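Local coordinates for protein putative LacI-family transcriptional regulator (Bacteroides fragilis, PDB 3GBV) that probably regulates transcription as a LacI-family DNA-binding protein, with a periplasmic-binding-protein-like domain likely to sense a small effector between its two lobes, at residues A[48-53]-A[76-81]; A[99-104]-A[149-154]. All coordinates share one frame; numbering follows the deposited sequence.

How the interactions relate
Interactions 1 and 2 follow one another along the chain, the first closing at Gln81 before the second opens at Tyr99, and their centres lie about 10 Å apart. Strands 43-50, 72-75 and 97-100 of the same parallel six-stranded sheet deliver 48-53, 76-81 and 99-104 at their C-terminal ends. The fourth segment, 149-154, leads into helix 152-168, which follows strand 137-144 of the second, mixed sheet. Interaction 1 therefore joins two loops of one lobe, whereas interaction 2 joins the lobes. They meet directly: Thr78 CG2 lies 3.2 Å from Gly150 O. Together they probably line the interlobe cleft, where LacI-family relatives bind effectors.

Interaction 1 (A[48-53]-A[76-81]); sequences THYDPY and APTVPQ. With EDO (1,2-ethanediol), chain C.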
loop_
_atom_site.group_PDB
_atom_site.type_symbol
_atom_site.label_atom_id
_atom_site.label_comp_id
_atom_site.label_asym_id
_atom_site.label_seq_id
_atom_site.Cartn_x
_atom_site.Cartn_y
_atom_site.Cartn_z
ATOM N N THR A 48 9.026 -21.471 17.945
ATOM C CA THR A 48 9.495 -21.400 19.321
ATOM C C THR A 48 9.800 -19.940 19.553
ATOM O O THR A 48 10.297 -19.253 18.661
ATOM C CB THR A 48 10.780 -22.229 19.591
ATOM O OG1 THR A 48 11.917 -21.576 19.015
ATOM C CG2 THR A 48 10.647 -23.619 19.018
ATOM N N HIS A 49 9.479 -19.465 20.745
ATOM C CA HIS A 49 9.714 -18.078 21.100
ATOM C C HIS A 49 10.939 -17.996 21.980
ATOM O O HIS A 49 11.249 -18.932 22.719
ATOM C CB HIS A 49 8.496 -17.535 21.819
ATOM C CG HIS A 49 7.244 -17.668 21.020
ATOM N ND1 HIS A 49 6.974 -16.872 19.928
ATOM C CD2 HIS A 49 6.221 -18.550 21.107
ATOM C CE1 HIS A 49 5.838 -17.259 19.376
ATOM N NE2 HIS A 49 5.363 -18.277 20.071
ATOM N N TYR A 50 11.635 -16.873 21.903
ATOM C CA TYR A 50 12.847 -16.701 22.679
ATOM C C TYR A 50 12.887 -15.387 23.436
ATOM O O TYR A 50 12.235 -14.414 23.047
ATOM C CB TYR A 50 14.058 -16.784 21.751
ATOM C CG TYR A 50 14.212 -15.602 20.817
ATOM C CD1 TYR A 50 14.827 -14.425 21.247
ATOM C CD2 TYR A 50 13.794 -15.677 19.484
ATOM C CE1 TYR A 50 15.038 -13.356 20.372
ATOM C CE2 TYR A 50 13.996 -14.612 18.601
ATOM C CZ TYR A 50 14.623 -13.455 19.050
ATOM O OH TYR A 50 14.873 -12.415 18.171
ATOM N N ASP A 51 13.655 -15.365 24.523
ATOM C CA ASP A 51 13.818 -14.153 25.306
ATOM C C ASP A 51 14.889 -13.414 24.521
ATOM O O ASP A 51 16.006 -13.904 24.382
ATOM C CB ASP A 51 14.327 -14.472 26.713
ATOM C CG ASP A 51 14.259 -13.271 27.639
ATOM O OD1 ASP A 51 14.408 -12.129 27.142
ATOM O OD2 ASP A 51 14.065 -13.471 28.861
ATOM N N PRO A 52 14.566 -12.231 23.993
ATOM C CA PRO A 52 15.536 -11.465 23.207
ATOM C C PRO A 52 16.648 -10.772 23.985
ATOM O O PRO A 52 17.676 -10.414 23.412
ATOM C CB PRO A 52 14.666 -10.437 22.473
ATOM C CG PRO A 52 13.242 -10.943 22.643
ATOM C CD PRO A 52 13.263 -11.551 24.008
ATOM N N TYR A 53 16.459 -10.583 25.285
ATOM C CA TYR A 53 17.462 -9.866 26.053
ATOM C C TYR A 53 18.200 -10.674 27.102
ATOM O O TYR A 53 19.029 -10.140 27.841
ATOM C CB TYR A 53 16.813 -8.620 26.660
ATOM C CG TYR A 53 16.001 -7.857 25.629
ATOM C CD1 TYR A 53 14.639 -8.109 25.460
ATOM C CD2 TYR A 53 16.615 -6.957 24.759
ATOM C CE1 TYR A 53 13.910 -7.483 24.445
ATOM C CE2 TYR A 53 15.899 -6.329 23.744
ATOM C CZ TYR A 53 14.551 -6.596 23.592
ATOM O OH TYR A 53 13.851 -5.980 22.586
ATOM N N ALA A 76 13.878 -14.234 13.210
ATOM C CA ALA A 76 13.758 -12.787 13.348
ATOM C C ALA A 76 14.725 -12.354 14.442
ATOM O O ALA A 76 14.478 -12.597 15.620
ATOM C CB ALA A 76 12.345 -12.412 13.734
ATOM N N PRO A 77 15.839 -11.711 14.064
ATOM C CA PRO A 77 16.868 -11.233 15.006
ATOM C C PRO A 77 16.468 -9.976 15.781
ATOM O O PRO A 77 15.838 -9.080 15.235
ATOM C CB PRO A 77 18.075 -10.948 14.104
ATOM C CG PRO A 77 17.748 -11.640 12.792
ATOM C CD PRO A 77 16.269 -11.501 12.675
ATOM N N THR A 78 16.840 -9.915 17.051
ATOM C CA THR A 78 16.550 -8.742 17.867
ATOM C C THR A 78 17.912 -8.164 18.260
ATOM O O THR A 78 18.312 -7.111 17.755
ATOM C CB THR A 78 15.727 -9.114 19.131
ATOM O OG1 THR A 78 14.473 -9.690 18.737
ATOM C CG2 THR A 78 15.452 -7.879 19.975
ATOM N N VAL A 79 18.619 -8.861 19.148
ATOM C CA VAL A 79 19.952 -8.452 19.588
ATOM C C VAL A 79 20.931 -9.309 18.784
ATOM O O VAL A 79 21.200 -10.458 19.136
ATOM C CB VAL A 79 20.168 -8.729 21.108
ATOM C CG1 VAL A 79 21.613 -8.475 21.487
ATOM C CG2 VAL A 79 19.241 -7.848 21.946
ATOM N N PRO A 80 21.476 -8.763 17.691
ATOM C CA PRO A 80 22.416 -9.544 16.879
ATOM C C PRO A 80 23.673 -10.070 17.579
ATOM O O PRO A 80 24.176 -11.137 17.224
ATOM C CB PRO A 80 22.733 -8.599 15.712
ATOM C CG PRO A 80 22.592 -7.241 16.323
ATOM C CD PRO A 80 21.342 -7.389 17.172
ATOM N N GLN A 81 24.176 -9.350 18.576
ATOM C CA GLN A 81 25.387 -9.792 19.260
ATOM C C GLN A 81 25.243 -11.073 20.083
ATOM O O GLN A 81 26.209 -11.545 20.678
ATOM C CB GLN A 81 25.954 -8.673 20.140
ATOM C CG GLN A 81 24.932 -7.971 21.009
ATOM C CD GLN A 81 24.387 -6.714 20.360
ATOM O OE1 GLN A 81 23.941 -6.731 19.211
ATOM N NE2 GLN A 81 24.414 -5.609 21.103
HETATM C C1 EDO C . 18.381 -12.769 18.884
HETATM O O1 EDO C . 18.918 -11.719 18.074
HETATM C C2 EDO C . 18.617 -12.452 20.363
HETATM O O2 EDO C . 18.000 -11.200 20.698
#
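Tyr50 OH sits between two polar atoms of 76-81 and uses both its donor and its acceptor capacity. It donates to Ala76 O at 2.6 Å, in the carbonyl plane with a C=O...donor angle of 154°, and Ala76 O also lies at the edge of the tyrosine ring. The same hydroxyl accepts from Thr78 OG1 at 2.8 Å, so the phenol becomes the middle of a directed chain from threonine to carbonyl. A chi1 of 70° places the Tyr50 ring between its own backbone N and carbonyl carbon, and Phe58 meets that ring edge-to-face.

The backbone groups further along are satisfied by a bound 1,2-ethanediol, probably from the crystallisation liquor. Thr78 N donates to O1 of the diol at 2.9 Å. Val79 N donates to the other hydroxyl, O2. O2 in turn donates a hydrogen bond to Pro52 O at 2.8 Å, so the diol bridges the two segments; a bond from O1 to Val79 O is weak. Within 48-53, Tyr53 N donates to Asp51 OD1, an Asx turn just after the strand.

The rest of the contact is van der Waals packing. With chi1 of Thr78 at -61°, OG1 faces the phenol while CG2 packs on Pro52 CB at 3.7 Å and approaches Tyr53 OH. Val79 CG2 lies 4.0 Å from Tyr53 CD2, the two side chains crossing obliquely. His145 stacks on the Tyr53 ring.

Both segments extend from the C-terminal ends of parallel strands 43-50 and 72-75, which flank strand 9-16. Loops at this end of the sheet border the interlobe cleft of a periplasmic-binding-protein fold, and the diol held by backbone groups of both segments is consistent with part of a ligand pocket.

Interaction 2 (A[99-104]-A[149-154]); sequences YIDSQI and IGSNQQ
Three direct hydrogen bonds join Asp101, Ser102 and Gln103 to Asn152 and Gln153, and each has its donor on 149-154. Two come from side-chain amides to backbone carbonyls. Gln153 NE2 reaches Asp101 O at 2.8 Å with a C=O...donor angle of 166°, the oxygen standing 23° out of the amide plane. Asn152 ND2 makes the comparable bond to Gln103 O at 3.1 Å, likewise from a tilted amide. The bend at chi2 of Gln153 brings NE2 up to the oxygen end of the Asp101 carbonyl; NE2 also donates to Gln115 O, and OE1 accepts from Arg157 NE, so three partners fix the rotation of this amide. The third bond runs from a backbone N: Gln153 N donates to Ser102 OG at 3.3 Å, with an N-H...acceptor angle of 161°.

These donors belong to the start of helix 152-168. Ser151 is its N-cap, and OG accepts from Gln154 N at 3.2 Å. Because the helix follows a strand of the second sheet while 99-104 continues strand 97-100 of the first, the contact spans the two lobes of a periplasmic-binding-protein fold, at the cleft where LacI-family relatives take up effectors.

Water provides a second set of links. One molecule donates to Asp101 OD2 at 2.7 Å and is also hydrogen-bonded to Ser151 OG, joining the carboxylate to the helix cap. Another accepts from Asn152 N at 3.1 Å, with a weak bond to Ser102 OG.

Van der Waals contact is modest. Ser102 CB and Asn152 CB lie 4.1 Å apart, and Gln153 CB approaches Ser102 OG. A further 1,2-ethanediol, probably from the crystallisation liquor, lies about 3 Å from the Asp101 side chain, nearest atom to nearest atom.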
loop_
_atom_site.group_PDB
_atom_site.type_symbol
_atom_site.label_atom_id
_atom_site.label_comp_id
_atom_site.label_asym_id
_atom_site.label_seq_id
_atom_site.Cartn_x
_atom_site.Cartn_y
_atom_site.Cartn_z
ATOM N N TYR A 99 16.395 -14.779 7.256
ATOM C CA TYR A 99 16.206 -13.662 8.164
ATOM C C TYR A 99 14.943 -12.911 7.770
ATOM O O TYR A 99 14.628 -12.757 6.590
ATOM C CB TYR A 99 17.366 -12.658 8.111
ATOM C CG TYR A 99 18.658 -13.084 8.783
ATOM C CD1 TYR A 99 18.650 -13.845 9.961
ATOM C CD2 TYR A 99 19.887 -12.679 8.267
ATOM C CE1 TYR A 99 19.844 -14.188 10.602
ATOM C CE2 TYR A 99 21.082 -13.014 8.901
ATOM C CZ TYR A 99 21.057 -13.766 10.063
ATOM O OH TYR A 99 22.245 -14.102 10.676
ATOM N N ILE A 100 14.215 -12.458 8.779
ATOM C CA ILE A 100 13.026 -11.673 8.552
ATOM C C ILE A 100 13.175 -10.440 9.425
ATOM O O ILE A 100 13.772 -10.497 10.509
ATOM C CB ILE A 100 11.742 -12.422 8.943
ATOM C CG1 ILE A 100 11.888 -13.013 10.343
ATOM C CG2 ILE A 100 11.441 -13.493 7.920
ATOM C CD1 ILE A 100 10.648 -13.753 10.830
ATOM N N ASP A 101 12.650 -9.325 8.928
ATOM C CA ASP A 101 12.679 -8.049 9.627
ATOM C C ASP A 101 14.044 -7.358 9.654
ATOM O O ASP A 101 14.207 -6.279 9.084
ATOM C CB ASP A 101 12.166 -8.225 11.050
ATOM C CG ASP A 101 11.874 -6.913 11.705
ATOM O OD1 ASP A 101 11.022 -6.176 11.159
ATOM O OD2 ASP A 101 12.499 -6.618 12.742
ATOM N N SER A 102 15.021 -7.973 10.318
ATOM C CA SER A 102 16.362 -7.401 10.402
ATOM C C SER A 102 17.389 -8.300 9.729
ATOM O O SER A 102 17.257 -9.526 9.749
ATOM C CB SER A 102 16.786 -7.214 11.866
ATOM O OG SER A 102 15.945 -6.312 12.562
ATOM N N GLN A 103 18.415 -7.687 9.144
ATOM C CA GLN A 103 19.498 -8.433 8.507
ATOM C C GLN A 103 20.651 -8.399 9.508
ATOM O O GLN A 103 20.670 -7.562 10.413
ATOM C CB GLN A 103 19.969 -7.758 7.209
ATOM C CG GLN A 103 18.869 -7.314 6.264
ATOM C CD GLN A 103 19.409 -6.679 4.991
ATOM O OE1 GLN A 103 20.030 -7.352 4.166
ATOM N NE2 GLN A 103 19.176 -5.374 4.825
ATOM N N ILE A 104 21.593 -9.322 9.350
ATOM C CA ILE A 104 22.786 -9.392 10.191
ATOM C C ILE A 104 23.907 -9.518 9.163
ATOM O O ILE A 104 24.307 -10.616 8.778
ATOM C CB ILE A 104 22.771 -10.631 11.142
ATOM C CG1 ILE A 104 21.648 -10.480 12.180
ATOM C CG2 ILE A 104 24.121 -10.769 11.845
ATOM C CD1 ILE A 104 21.581 -11.596 13.207
ATOM N N ILE A 149 18.726 -0.936 21.838
ATOM C CA ILE A 149 17.586 -0.487 21.041
ATOM C C ILE A 149 17.126 -1.702 20.226
ATOM O O ILE A 149 16.330 -1.591 19.291
ATOM C CB ILE A 149 17.977 0.675 20.098
ATOM C CG1 ILE A 149 16.712 1.302 19.496
ATOM C CG2 ILE A 149 18.916 0.172 19.007
ATOM C CD1 ILE A 149 16.975 2.499 18.588
ATOM N N GLY A 150 17.663 -2.856 20.625
ATOM C CA GLY A 150 17.381 -4.159 20.033
ATOM C C GLY A 150 16.634 -4.359 18.723
ATOM O O GLY A 150 15.528 -4.911 18.723
ATOM N N SER A 151 17.242 -3.943 17.613
ATOM C CA SER A 151 16.660 -4.108 16.283
ATOM C C SER A 151 17.451 -3.337 15.236
ATOM O O SER A 151 17.446 -2.107 15.228
ATOM C CB SER A 151 15.206 -3.627 16.258
ATOM O OG SER A 151 14.667 -3.692 14.945
ATOM N N ASN A 152 18.130 -4.055 14.350
ATOM C CA ASN A 152 18.899 -3.396 13.304
ATOM C C ASN A 152 17.975 -2.630 12.364
ATOM O O ASN A 152 18.309 -1.529 11.917
ATOM C CB ASN A 152 19.735 -4.414 12.516
ATOM C CG ASN A 152 20.918 -4.937 13.312
ATOM O OD1 ASN A 152 21.498 -4.211 14.127
ATOM N ND2 ASN A 152 21.296 -6.192 13.073
ATOM N N GLN A 153 16.815 -3.213 12.062
ATOM C CA GLN A 153 15.844 -2.553 11.196
ATOM C C GLN A 153 15.517 -1.186 11.808
ATOM O O GLN A 153 15.531 -0.170 11.113
ATOM C CB GLN A 153 14.569 -3.402 11.070
ATOM C CG GLN A 153 13.386 -2.705 10.375
ATOM C CD GLN A 153 13.527 -2.615 8.863
ATOM O OE1 GLN A 153 13.072 -1.644 8.241
ATOM N NE2 GLN A 153 14.134 -3.631 8.259
ATOM N N GLN A 154 15.243 -1.168 13.112
ATOM C CA GLN A 154 14.910 0.073 13.823
ATOM C C GLN A 154 16.033 1.102 13.802
ATOM O O GLN A 154 15.808 2.262 13.474
ATOM C CB GLN A 154 14.541 -0.233 15.273
ATOM C CG GLN A 154 13.160 -0.858 15.436
ATOM C CD GLN A 154 12.931 -1.384 16.834
ATOM O OE1 GLN A 154 13.598 -0.962 17.776
ATOM N NE2 GLN A 154 11.981 -2.303 16.979
HETATM O O HOH W 1 12.428 -4.146 13.810
HETATM O O HOH W 2 18.078 -7.036 15.060
#